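Local atomic coordinates of 2-keto-3-deoxy-D-arabinonate dehydratase (Sulfolobus solfataricus, PDB entry 2Q18), a protein that catalyses the metal-dependent removal of water from 2-dehydro-3-deoxy-D-arabinonate to give 2,5-dioxopentanoate in a pentose oxidation pathway. Residues Glu143-Val148 with Thr254-Val259. Numbering follows the deposited sequence.
Sequences EPELAV and TGTAIV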
loop_
_atom_site.group_PDB
_atom_site.type_symbol
_atom_site.label_atom_id
_atom_site.label_comp_id
_atom_site.label_asym_id
_atom_site.label_seq_id
_atom_site.Cartn_x
_atom_site.Cartn_y
_atom_site.Cartn_z
ATOM N N GLU A 143 -22.931 -26.961 14.673
ATOM C CA GLU A 143 -24.055 -26.238 15.244
ATOM C C GLU A 143 -24.598 -25.273 14.192
ATOM O O GLU A 143 -23.981 -24.242 13.912
ATOM C CB GLU A 143 -23.654 -25.539 16.549
ATOM C CG GLU A 143 -23.089 -26.507 17.601
ATOM C CD GLU A 143 -22.827 -25.868 18.965
ATOM O OE1 GLU A 143 -22.532 -26.624 19.916
ATOM O OE2 GLU A 143 -22.907 -24.623 19.093
ATOM N N PRO A 144 -25.730 -25.646 13.562
ATOM C CA PRO A 144 -26.371 -24.896 12.483
ATOM C C PRO A 144 -27.116 -23.671 12.997
ATOM O O PRO A 144 -28.012 -23.795 13.838
ATOM C CB PRO A 144 -27.358 -25.909 11.900
ATOM C CG PRO A 144 -27.715 -26.775 13.055
ATOM C CD PRO A 144 -26.464 -26.889 13.873
ATOM N N GLU A 145 -26.754 -22.498 12.483
ATOM C CA GLU A 145 -27.244 -21.245 13.052
ATOM C C GLU A 145 -27.493 -20.179 11.999
ATOM O O GLU A 145 -26.824 -20.135 10.968
ATOM C CB GLU A 145 -26.253 -20.704 14.093
ATOM C CG GLU A 145 -25.591 -21.773 14.958
ATOM C CD GLU A 145 -24.934 -21.230 16.214
ATOM O OE1 GLU A 145 -24.669 -22.043 17.125
ATOM O OE2 GLU A 145 -24.685 -20.006 16.303
ATOM N N LEU A 146 -28.477 -19.329 12.269
ATOM C CA LEU A 146 -28.609 -18.066 11.564
ATOM C C LEU A 146 -27.550 -17.121 12.135
ATOM O O LEU A 146 -27.371 -17.044 13.351
ATOM C CB LEU A 146 -30.013 -17.480 11.760
ATOM C CG LEU A 146 -30.339 -16.181 11.014
ATOM C CD1 LEU A 146 -30.409 -16.430 9.507
ATOM C CD2 LEU A 146 -31.641 -15.572 11.516
ATOM N N ALA A 147 -26.839 -16.427 11.254
ATOM C CA ALA A 147 -25.840 -15.455 11.673
ATOM C C ALA A 147 -26.119 -14.109 11.018
ATOM O O ALA A 147 -26.695 -14.053 9.931
ATOM C CB ALA A 147 -24.441 -15.941 11.329
ATOM N N VAL A 148 -25.725 -13.032 11.695
ATOM C CA VAL A 148 -25.888 -11.676 11.161
ATOM C C VAL A 148 -24.540 -11.001 10.917
ATOM O O VAL A 148 -23.601 -11.168 11.700
ATOM C CB VAL A 148 -26.761 -10.772 12.083
ATOM C CG1 VAL A 148 -28.227 -11.186 12.008
ATOM C CG2 VAL A 148 -26.263 -10.796 13.527
ATOM N N THR A 254 -26.152 -16.785 16.073
ATOM C CA THR A 254 -27.217 -16.574 17.060
ATOM C C THR A 254 -27.670 -17.788 17.890
ATOM O O THR A 254 -28.760 -17.772 18.474
ATOM C CB THR A 254 -28.438 -15.897 16.406
ATOM O OG1 THR A 254 -28.988 -16.762 15.408
ATOM C CG2 THR A 254 -28.031 -14.569 15.755
ATOM N N GLY A 255 -26.831 -18.820 17.964
ATOM C CA GLY A 255 -27.155 -20.037 18.723
ATOM C C GLY A 255 -27.814 -21.117 17.879
ATOM O O GLY A 255 -28.208 -20.870 16.737
ATOM N N THR A 256 -27.930 -22.323 18.437
ATOM C CA THR A 256 -28.552 -23.441 17.716
ATOM C C THR A 256 -29.612 -24.181 18.536
ATOM O O THR A 256 -29.567 -24.190 19.768
ATOM C CB THR A 256 -27.500 -24.460 17.193
ATOM O OG1 THR A 256 -28.108 -25.309 16.214
ATOM C CG2 THR A 256 -26.937 -25.322 18.326
ATOM N N ALA A 257 -30.563 -24.791 17.832
ATOM C CA ALA A 257 -31.536 -25.692 18.452
ATOM C C ALA A 257 -31.453 -27.113 17.885
ATOM O O ALA A 257 -32.216 -27.989 18.299
ATOM C CB ALA A 257 -32.941 -25.145 18.297
ATOM N N ILE A 258 -30.543 -27.337 16.935
ATOM C CA ILE A 258 -30.333 -28.674 16.372
ATOM C C ILE A 258 -29.064 -29.287 16.954
ATOM O O ILE A 258 -27.943 -28.849 16.659
ATOM C CB ILE A 258 -30.301 -28.675 14.820
ATOM C CG1 ILE A 258 -31.572 -28.039 14.256
ATOM C CG2 ILE A 258 -30.137 -30.106 14.282
ATOM C CD1 ILE A 258 -31.455 -27.559 12.818
ATOM N N VAL A 259 -29.257 -30.295 17.800
ATOM C CA VAL A 259 -28.165 -30.917 18.531
ATOM C C VAL A 259 -28.201 -32.438 18.333
ATOM O O VAL A 259 -28.997 -33.129 18.977
ATOM C CB VAL A 259 -28.225 -30.577 20.053
ATOM C CG1 VAL A 259 -27.023 -31.152 20.785
ATOM C CG2 VAL A 259 -28.310 -29.065 20.281
HETATM O O HOH W 1 -30.673 -23.832 14.930
HETATM O O HOH W 2 -29.687 -19.498 15.168
#
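Part of the metal and substrate site of this FAH-family dehydratase lies where residues 143-148 meet the loop 254-259. E145, a magnesium ligand, reaches across to G255. Its chain is extended beyond CG and its carboxylate lies against the G255 peptide. G255 N donates to E145 OE2 at 3.0 Å, at a bent N-H...O angle of 139°. The donor sits above the carboxylate plane, not in it. T253 OG1, just before the loop, also bonds OE2, which gives this oxygen two partners. An alanine here removes a magnesium ligand and would probably weaken metal binding and leave G255 N and T253 OG1 without their acceptor. The backbone angles of G255 suit glycine, since a CB would run into the preceding carbonyl oxygen.

The strand 140-150 pairs antiparallel with strand 250-253, and T254 follows directly after the latter. T254 N bonds L146 O at 3.0 Å, almost in line with the carbonyl. T254 OG1 reaches the same oxygen at 2.6 Å, tilted from the carbonyl plane. Two donors from one residue thus grip L146 O. A water bridges L146 N, T254 OG1 and G255 O.

T256, which binds substrate, has OG1 anti to its own N (chi1 -165°). This turns the hydroxyl to P144 O, 2.8 Å away, and OG1 also accepts from I258 N in an ST turn. The methyl CG2 lies 3.7 Å from CB of E143, another magnesium ligand, which forms a salt bridge with the substrate-binding K182. On the apolar side, P144 CG packs 3.7 Å from I258 CB. I208 and L210 of strand 207-214 touch both of these side chains.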